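Local coordinates for protein GlcNAc Inducible Gene 2, GIG2 (Candida albicans, PDB 6AKZ) that binds an iron ion and is probably an oxygenase of the DUF1479 family and cupin clan, encoded by an N-acetylglucosamine-inducible gene, at residues 63-68 / 90-95; 146-151 / 344-349. One frame throughout, in Å; residues are numbered along the deposited sequence.

Interaction 1. Residues 63-68 / 90-95; sequences KCDFID and IENVID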
ATOM      1  N   LYS A  63      -0.387 -10.024 -15.260  1.00 16.01           N
ATOM      2  CA  LYS A  63      -1.151 -11.106 -14.763  1.00 18.41           C
ATOM      3  C   LYS A  63      -0.371 -12.398 -14.966  1.00 21.08           C
ATOM      4  O   LYS A  63       0.290 -12.565 -15.938  1.00 22.62           O
ATOM      5  CB  LYS A  63      -2.460 -11.157 -15.558  1.00 20.16           C
ATOM      6  CG  LYS A  63      -3.489 -12.113 -15.055  1.00 23.06           C
ATOM      7  CD  LYS A  63      -4.861 -11.932 -15.682  1.00 24.28           C
ATOM      8  CE  LYS A  63      -5.079 -12.725 -16.942  1.00 24.25           C
ATOM      9  NZ  LYS A  63      -6.370 -12.293 -17.524  1.00 23.79           N
ATOM     10  N   CYS A  64      -0.467 -13.301 -14.028  1.00 17.13           N
ATOM     11  CA  CYS A  64       0.137 -14.598 -14.173  1.00 20.39           C
ATOM     12  C   CYS A  64      -0.583 -15.625 -13.355  1.00 21.56           C
ATOM     13  O   CYS A  64      -1.414 -15.272 -12.565  1.00 21.63           O
ATOM     14  CB  CYS A  64       1.605 -14.580 -13.852  1.00 21.96           C
ATOM     15  SG  CYS A  64       1.992 -14.462 -12.107  1.00 23.48           S
ATOM     16  N   ASP A  65      -0.282 -16.892 -13.592  1.00 20.52           N
ATOM     17  CA  ASP A  65      -0.870 -17.985 -12.849  1.00 22.62           C
ATOM     18  C   ASP A  65      -0.025 -18.410 -11.660  1.00 19.58           C
ATOM     19  O   ASP A  65       1.156 -18.379 -11.737  1.00 19.43           O
ATOM     20  CB  ASP A  65      -1.124 -19.218 -13.688  1.00 27.12           C
ATOM     21  CG  ASP A  65      -2.167 -20.126 -13.061  1.00 33.54           C
ATOM     22  OD1 ASP A  65      -3.279 -20.046 -13.585  1.00 30.10           O
ATOM     23  OD2 ASP A  65      -1.907 -20.900 -12.089  1.00 39.06           O
ATOM     24  N   PHE A  66      -0.701 -18.814 -10.591  1.00 17.11           N
ATOM     25  CA  PHE A  66      -0.006 -19.207  -9.408  1.00 17.71           C
ATOM     26  C   PHE A  66       1.053 -20.271  -9.763  1.00 19.43           C
ATOM     27  O   PHE A  66       2.121 -20.251  -9.232  1.00 17.92           O
ATOM     28  CB  PHE A  66      -0.992 -19.763  -8.382  1.00 19.04           C
ATOM     29  CG  PHE A  66      -0.345 -20.228  -7.147  1.00 18.83           C
ATOM     30  CD1 PHE A  66       0.235 -19.335  -6.332  1.00 16.82           C
ATOM     31  CD2 PHE A  66      -0.246 -21.561  -6.845  1.00 18.79           C
ATOM     32  CE1 PHE A  66       0.867 -19.713  -5.223  1.00 18.68           C
ATOM     33  CE2 PHE A  66       0.406 -21.954  -5.716  1.00 20.06           C
ATOM     34  CZ  PHE A  66       0.962 -21.024  -4.900  1.00 18.61           C
ATOM     35  N   ILE A  67       0.729 -21.166 -10.669  1.00 21.24           N
ATOM     36  CA  ILE A  67       1.676 -22.223 -11.041  1.00 23.26           C
ATOM     37  C   ILE A  67       2.962 -21.749 -11.716  1.00 24.28           C
ATOM     38  O   ILE A  67       3.926 -22.420 -11.677  1.00 27.82           O
ATOM     39  CB  ILE A  67       1.039 -23.381 -11.783  1.00 27.09           C
ATOM     40  CG1 ILE A  67       0.858 -23.070 -13.228  1.00 28.14           C
ATOM     41  CG2 ILE A  67      -0.268 -23.728 -11.182  1.00 32.06           C
ATOM     42  CD1 ILE A  67       0.300 -24.269 -13.930  1.00 32.62           C
ATOM     43  N   ASP A  68       2.929 -20.595 -12.351  1.00 21.38           N
ATOM     44  CA  ASP A  68       4.115 -19.957 -12.942  1.00 24.79           C
ATOM     45  C   ASP A  68       5.169 -19.550 -11.825  1.00 23.90           C
ATOM     46  O   ASP A  68       6.315 -19.259 -12.138  1.00 22.76           O
ATOM     47  CB  ASP A  68       3.744 -18.677 -13.766  1.00 25.75           C
ATOM     48  CG  ASP A  68       2.697 -18.894 -14.926  1.00 31.69           C
ATOM     49  OD1 ASP A  68       2.603 -20.032 -15.450  1.00 29.96           O
ATOM     50  OD2 ASP A  68       1.988 -17.871 -15.368  1.00 26.93           O
ATOM     51  N   ILE A  90      -2.487 -12.385  -9.753  1.00 11.47           N
ATOM     52  CA  ILE A  90      -2.053 -13.798  -9.757  1.00 10.73           C
ATOM     53  C   ILE A  90      -3.271 -14.649  -9.724  1.00 12.84           C
ATOM     54  O   ILE A  90      -4.080 -14.628  -8.745  1.00 12.23           O
ATOM     55  CB  ILE A  90      -1.178 -14.069  -8.546  1.00 12.05           C
ATOM     56  CG1 ILE A  90      -0.006 -13.089  -8.453  1.00 13.05           C
ATOM     57  CG2 ILE A  90      -0.721 -15.532  -8.542  1.00 12.90           C
ATOM     58  CD1 ILE A  90       0.758 -13.193  -7.156  1.00 14.50           C
ATOM     59  N   GLU A  91      -3.481 -15.418 -10.753  1.00 13.62           N
ATOM     60  CA  GLU A  91      -4.695 -16.249 -10.857  1.00 14.77           C
ATOM     61  C   GLU A  91      -4.582 -17.619 -10.188  1.00 15.19           C
ATOM     62  O   GLU A  91      -3.512 -18.137 -10.086  1.00 14.60           O
ATOM     63  CB  GLU A  91      -5.070 -16.405 -12.316  1.00 17.52           C
ATOM     64  CG  GLU A  91      -5.566 -15.093 -12.859  1.00 21.32           C
ATOM     65  CD  GLU A  91      -6.419 -15.225 -14.110  1.00 26.27           C
ATOM     66  OE1 GLU A  91      -5.743 -15.476 -15.128  1.00 24.03           O
ATOM     67  OE2 GLU A  91      -7.703 -15.022 -14.065  1.00 31.31           O
ATOM     68  N   ASN A  92      -5.674 -18.135  -9.618  1.00 15.53           N
ATOM     69  CA  ASN A  92      -5.751 -19.501  -9.196  1.00 15.55           C
ATOM     70  C   ASN A  92      -4.859 -19.791  -7.977  1.00 15.63           C
ATOM     71  O   ASN A  92      -4.246 -20.844  -7.837  1.00 16.20           O
ATOM     72  CB  ASN A  92      -5.427 -20.479 -10.369  1.00 19.71           C
ATOM     73  CG  ASN A  92      -6.407 -20.380 -11.554  1.00 20.58           C
ATOM     74  OD1 ASN A  92      -7.614 -20.404 -11.403  1.00 27.78           O
ATOM     75  ND2 ASN A  92      -5.880 -20.387 -12.723  1.00 26.08           N
ATOM     76  N   VAL A  93      -4.749 -18.818  -7.101  1.00 15.63           N
ATOM     77  CA  VAL A  93      -4.035 -18.996  -5.833  1.00 15.66           C
ATOM     78  C   VAL A  93      -4.829 -19.924  -4.908  1.00 16.48           C
ATOM     79  O   VAL A  93      -4.244 -20.737  -4.209  1.00 17.90           O
ATOM     80  CB  VAL A  93      -3.873 -17.661  -5.129  1.00 15.51           C
ATOM     81  CG1 VAL A  93      -3.120 -17.907  -3.796  1.00 14.55           C
ATOM     82  CG2 VAL A  93      -3.125 -16.699  -6.089  1.00 14.63           C
ATOM     83  N   ILE A  94      -6.142 -19.789  -4.896  1.00 15.39           N
ATOM     84  CA  ILE A  94      -7.013 -20.588  -4.023  1.00 15.65           C
ATOM     85  C   ILE A  94      -8.111 -21.210  -4.872  1.00 17.64           C
ATOM     86  O   ILE A  94      -8.694 -20.532  -5.715  1.00 16.21           O
ATOM     87  CB  ILE A  94      -7.668 -19.733  -2.929  1.00 14.35           C
ATOM     88  CG1 ILE A  94      -6.662 -18.929  -2.106  1.00 14.36           C
ATOM     89  CG2 ILE A  94      -8.542 -20.589  -1.986  1.00 15.11           C
ATOM     90  CD1 ILE A  94      -5.718 -19.739  -1.335  1.00 15.94           C
ATOM     91  N   ASP A  95      -8.377 -22.502  -4.636  1.00 18.79           N
ATOM     92  CA  ASP A  95      -9.527 -23.193  -5.279  1.00 21.95           C
ATOM     93  C   ASP A  95     -10.844 -22.481  -5.059  1.00 18.53           C
ATOM     94  O   ASP A  95     -11.144 -22.047  -3.954  1.00 16.40           O
ATOM     95  CB  ASP A  95      -9.689 -24.627  -4.719  1.00 26.15           C
ATOM     96  CG  ASP A  95      -8.576 -25.547  -5.117  1.00 37.42           C
ATOM     97  OD1 ASP A  95      -8.072 -25.449  -6.272  1.00 50.72           O
ATOM     98  OD2 ASP A  95      -8.179 -26.402  -4.276  1.00 49.73           O
TER
HETATM   99  O   HOH W   1      -8.604 -12.381 -16.137  1.00 28.25           O
HETATM  100  O   HOH W   2      -6.843 -15.424 -17.511  1.00 44.41           O

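Interaction 2. Residues 146-151 / 344-349; sequences KAIFKA and GSFVFW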
ATOM      1  N   LYS A 146       0.935 -17.666   1.704  1.00 13.40           N
ATOM      2  CA  LYS A 146       2.289 -17.408   2.185  1.00 13.14           C
ATOM      3  C   LYS A 146       3.294 -17.367   1.006  1.00 12.82           C
ATOM      4  O   LYS A 146       4.228 -16.575   0.994  1.00 12.77           O
ATOM      5  CB  LYS A 146       2.725 -18.487   3.165  1.00 13.53           C
ATOM      6  CG  LYS A 146       1.913 -18.398   4.487  1.00 14.82           C
ATOM      7  CD  LYS A 146       2.479 -19.421   5.498  1.00 18.72           C
ATOM      8  CE  LYS A 146       1.915 -19.185   6.872  1.00 22.95           C
ATOM      9  NZ  LYS A 146       2.505 -20.037   7.929  1.00 27.76           N
ATOM     10  N   ALA A 147       3.116 -18.273   0.080  1.00 11.82           N
ATOM     11  CA  ALA A 147       3.983 -18.399  -1.085  1.00 12.00           C
ATOM     12  C   ALA A 147       4.003 -17.130  -1.913  1.00 13.73           C
ATOM     13  O   ALA A 147       5.080 -16.635  -2.291  1.00 13.98           O
ATOM     14  CB  ALA A 147       3.589 -19.597  -1.955  1.00 12.75           C
ATOM     15  N   ILE A 148       2.847 -16.573  -2.212  1.00 14.58           N
ATOM     16  CA  ILE A 148       2.846 -15.367  -3.056  1.00 12.26           C
ATOM     17  C   ILE A 148       3.430 -14.181  -2.338  1.00 11.98           C
ATOM     18  O   ILE A 148       4.114 -13.375  -2.950  1.00 12.59           O
ATOM     19  CB  ILE A 148       1.480 -14.985  -3.681  1.00 13.11           C
ATOM     20  CG1 ILE A 148       0.488 -14.600  -2.617  1.00 12.50           C
ATOM     21  CG2 ILE A 148       0.962 -16.158  -4.554  1.00 12.74           C
ATOM     22  CD1 ILE A 148      -0.870 -14.170  -3.174  1.00 13.12           C
ATOM     23  N   PHE A 149       3.227 -14.068  -1.042  1.00 11.70           N
ATOM     24  CA  PHE A 149       3.918 -13.008  -0.294  1.00 12.16           C
ATOM     25  C   PHE A 149       5.432 -13.196  -0.295  1.00 12.24           C
ATOM     26  O   PHE A 149       6.156 -12.211  -0.411  1.00 11.83           O
ATOM     27  CB  PHE A 149       3.316 -12.872   1.103  1.00 12.26           C
ATOM     28  CG  PHE A 149       2.046 -12.080   1.102  1.00 11.74           C
ATOM     29  CD1 PHE A 149       0.832 -12.677   0.823  1.00 13.37           C
ATOM     30  CD2 PHE A 149       2.085 -10.697   1.295  1.00 13.32           C
ATOM     31  CE1 PHE A 149      -0.368 -11.929   0.780  1.00 13.33           C
ATOM     32  CE2 PHE A 149       0.892  -9.920   1.286  1.00 14.19           C
ATOM     33  CZ  PHE A 149      -0.323 -10.525   1.000  1.00 13.29           C
ATOM     34  N   LYS A 150       5.916 -14.439  -0.173  1.00 13.68           N
ATOM     35  CA  LYS A 150       7.343 -14.697  -0.251  1.00 14.98           C
ATOM     36  C   LYS A 150       7.855 -14.230  -1.601  1.00 13.12           C
ATOM     37  O   LYS A 150       8.868 -13.557  -1.690  1.00 14.07           O
ATOM     38  CB  LYS A 150       7.703 -16.168  -0.065  1.00 18.73           C
ATOM     39  CG  LYS A 150       7.624 -16.709   1.325  1.00 27.86           C
ATOM     40  CD  LYS A 150       7.908 -18.224   1.307  1.00 34.04           C
ATOM     41  CE  LYS A 150       7.157 -19.051   2.372  1.00 40.97           C
ATOM     42  NZ  LYS A 150       6.253 -20.121   1.795  1.00 42.21           N
ATOM     43  N   ALA A 151       7.129 -14.520  -2.661  1.00 12.26           N
ATOM     44  CA  ALA A 151       7.595 -14.179  -4.021  1.00 12.05           C
ATOM     45  C   ALA A 151       7.609 -12.641  -4.213  1.00 12.38           C
ATOM     46  O   ALA A 151       8.557 -12.078  -4.718  1.00 12.48           O
ATOM     47  CB  ALA A 151       6.703 -14.808  -5.035  1.00 13.06           C
ATOM     48  N   GLY A 344     -10.463 -16.543  -6.021  1.00 13.67           N
ATOM     49  CA  GLY A 344      -9.180 -17.142  -5.732  1.00 14.98           C
ATOM     50  C   GLY A 344      -7.975 -16.573  -6.415  1.00 15.46           C
ATOM     51  O   GLY A 344      -6.857 -17.125  -6.203  1.00 14.51           O
ATOM     52  N   SER A 345      -8.150 -15.464  -7.144  1.00 12.61           N
ATOM     53  CA  SER A 345      -7.043 -14.632  -7.583  1.00 14.01           C
ATOM     54  C   SER A 345      -6.684 -13.661  -6.475  1.00 15.20           C
ATOM     55  O   SER A 345      -7.477 -13.349  -5.615  1.00 12.60           O
ATOM     56  CB  SER A 345      -7.392 -13.784  -8.809  1.00 13.57           C
ATOM     57  OG  SER A 345      -7.640 -14.675  -9.883  1.00 16.13           O
ATOM     58  N   PHE A 346      -5.434 -13.239  -6.505  1.00 12.78           N
ATOM     59  CA  PHE A 346      -4.899 -12.248  -5.576  1.00 11.09           C
ATOM     60  C   PHE A 346      -4.425 -11.079  -6.398  1.00 10.67           C
ATOM     61  O   PHE A 346      -3.705 -11.293  -7.386  1.00 12.72           O
ATOM     62  CB  PHE A 346      -3.830 -12.811  -4.676  1.00 11.57           C
ATOM     63  CG  PHE A 346      -3.684 -12.084  -3.400  1.00 10.57           C
ATOM     64  CD1 PHE A 346      -2.966 -10.891  -3.349  1.00 10.58           C
ATOM     65  CD2 PHE A 346      -4.326 -12.495  -2.259  1.00 10.60           C
ATOM     66  CE1 PHE A 346      -2.893 -10.188  -2.203  1.00 11.70           C
ATOM     67  CE2 PHE A 346      -4.228 -11.782  -1.092  1.00 10.31           C
ATOM     68  CZ  PHE A 346      -3.548 -10.639  -1.059  1.00 11.34           C
ATOM     69  N   VAL A 347      -4.757  -9.848  -5.956  1.00 10.14           N
ATOM     70  CA  VAL A 347      -4.356  -8.653  -6.634  1.00  9.95           C
ATOM     71  C   VAL A 347      -3.456  -7.836  -5.679  1.00 10.79           C
ATOM     72  O   VAL A 347      -3.876  -7.519  -4.564  1.00 10.36           O
ATOM     73  CB  VAL A 347      -5.529  -7.831  -7.167  1.00 10.89           C
ATOM     74  CG1 VAL A 347      -5.128  -6.419  -7.581  1.00 11.90           C
ATOM     75  CG2 VAL A 347      -6.237  -8.589  -8.292  1.00 11.18           C
ATOM     76  N   PHE A 348      -2.303  -7.449  -6.177  1.00  9.72           N
ATOM     77  CA  PHE A 348      -1.315  -6.591  -5.454  1.00 10.00           C
ATOM     78  C   PHE A 348      -1.137  -5.265  -6.183  1.00 11.92           C
ATOM     79  O   PHE A 348      -1.073  -5.215  -7.418  1.00 10.97           O
ATOM     80  CB  PHE A 348       0.063  -7.232  -5.441  1.00 11.27           C
ATOM     81  CG  PHE A 348       0.228  -8.359  -4.508  1.00 11.76           C
ATOM     82  CD1 PHE A 348       0.260  -8.121  -3.151  1.00 12.96           C
ATOM     83  CD2 PHE A 348       0.397  -9.674  -4.985  1.00 13.98           C
ATOM     84  CE1 PHE A 348       0.424  -9.145  -2.209  1.00 14.29           C
ATOM     85  CE2 PHE A 348       0.546 -10.712  -4.037  1.00 13.18           C
ATOM     86  CZ  PHE A 348       0.561 -10.439  -2.673  1.00 12.20           C
ATOM     87  N   TRP A 349      -0.986  -4.179  -5.443  1.00 12.04           N
ATOM     88  CA  TRP A 349      -0.473  -2.998  -6.015  1.00 10.82           C
ATOM     89  C   TRP A 349       0.510  -2.311  -5.041  1.00 10.76           C
ATOM     90  O   TRP A 349       0.380  -2.303  -3.799  1.00  9.84           O
ATOM     91  CB  TRP A 349      -1.516  -2.024  -6.539  1.00 10.11           C
ATOM     92  CG  TRP A 349      -2.474  -1.453  -5.523  1.00 12.30           C
ATOM     93  CD1 TRP A 349      -2.422  -0.210  -4.992  1.00 12.89           C
ATOM     94  CD2 TRP A 349      -3.600  -2.107  -4.921  1.00 11.43           C
ATOM     95  NE1 TRP A 349      -3.481  -0.016  -4.039  1.00 13.39           N
ATOM     96  CE2 TRP A 349      -4.251  -1.149  -4.062  1.00 12.84           C
ATOM     97  CE3 TRP A 349      -4.176  -3.381  -5.066  1.00 12.05           C
ATOM     98  CZ2 TRP A 349      -5.424  -1.443  -3.360  1.00 12.61           C
ATOM     99  CZ3 TRP A 349      -5.336  -3.693  -4.304  1.00 14.03           C
ATOM    100  CH2 TRP A 349      -5.934  -2.747  -3.481  1.00 13.19           C
TER

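Interaction 1. Residues 63-68 / 90-95
Cys-64 and Asp-65 run parallel to Ile-90 and Glu-91, and two backbone hydrogen bonds tie the strands: Glu-91 N gives to Cys-64 O at 2.8 Å, and Phe-66 N to Glu-91 O at 2.9 Å. Just past the pairing, side chains take over. Asn-92 ND2 donates to Asp-65 OD1 (2.8 Å) on the syn side of the carboxylate, the donor lying 20° out of that plane. The other oxygen, OD2, uses its anti lone pair for Ile-67 N at 3.0 Å, an Asx turn. Held through both oxygens, the carboxylate links the turn after one strand to the loop after the other.

The charged pair is looser. Lys-63, bent at chi3 (89°), lays CE 3.4 Å from Glu-91 OE1, but its NZ stops 4.0 Å from that oxygen, too far for a salt bridge. Two waters connect the groups, each with one short and one weak bond.

Apolar contacts gather around Phe-66. Its CB sits 4.2 Å from Ile-90 CG2, and ring atom CD1 meets Val-93 CG2.

Strand 63-65 forms one edge of the mixed sheet, joined to strand 87-91 through helix 76-85 as a beta-alpha-beta unit. Helix 143-153 packs against Phe-66 and Ile-90 through Ile-148, while strand 346-350 flanks strand 87-91 on its other side.

Interaction 2. Residues 146-151 / 344-349
Ile-148 and Phe-149, neighbours on helix 143-153, meet the rings of Phe-346 and Phe-348, two residues apart on strand 346-350 and therefore on the same face of the sheet. Ile-148 carries CG1 between its backbone N and carbonyl carbon (chi1 65°), and with chi2 extended its CD1 reaches out to the strand. That one methyl touches both rings, lying 3.5 Å from Phe-346 CG and 3.8 Å from Phe-348 CE2.

The CB of Phe-149 points to one side of the strand, but with CG beside the backbone N the ring end comes nearer and meets both aromatic partners. Phe-348 presents an edge to its face: CZ stands over the centre of the Phe-149 ring, and CE1 is 3.6 Å from Phe-149 CZ. The planes stand at 79° with centroids 5.0 Å apart, a T-shaped pair. Toward Phe-346 the same ring uses its own edge instead, in an offset edge-to-face pair, the planes again steeply inclined; here the two CZ atoms are 3.8 Å apart. The strand rings differ in their first torsion: Phe-346 has CG anti to the backbone N (chi1 -155°), Phe-348 anti to the carbonyl carbon. With these torsions Phe-346 CE1 lies over the rim of one face of the Phe-348 ring.

All four side chains are buried, and no hydrogen bond crosses the contact. Tyr-372 adds another ring beside Phe-149. The result is an aromatic cluster between a helix and the main sheet of a cupin-clan fold, with the Phe-348 side chain about 13 Å from the bound iron.

Interactions 1 and 2 lie side by side, their centres about 9 Å apart, and share the mixed seven-stranded sheet. Along the chain they come in series: 63-68 and 90-95 pair first, then 146-151 waits almost two hundred residues for 344-349. Strands 87-91 and 346-350 are antiparallel neighbours, with probable hydrogen bonds from Ile-90 N to Phe-346 O (2.9 Å) and from Ile-94 N to Gly-344 O (3.1 Å). Interaction 1 lies at one edge of the sheet, while interaction 2 fastens helix 143-153 over strand 346-350, next in from strand 87-91. Further along, strand 346-350 leads toward His-355, an iron ligand, placing interaction 2 nearer the metal centre.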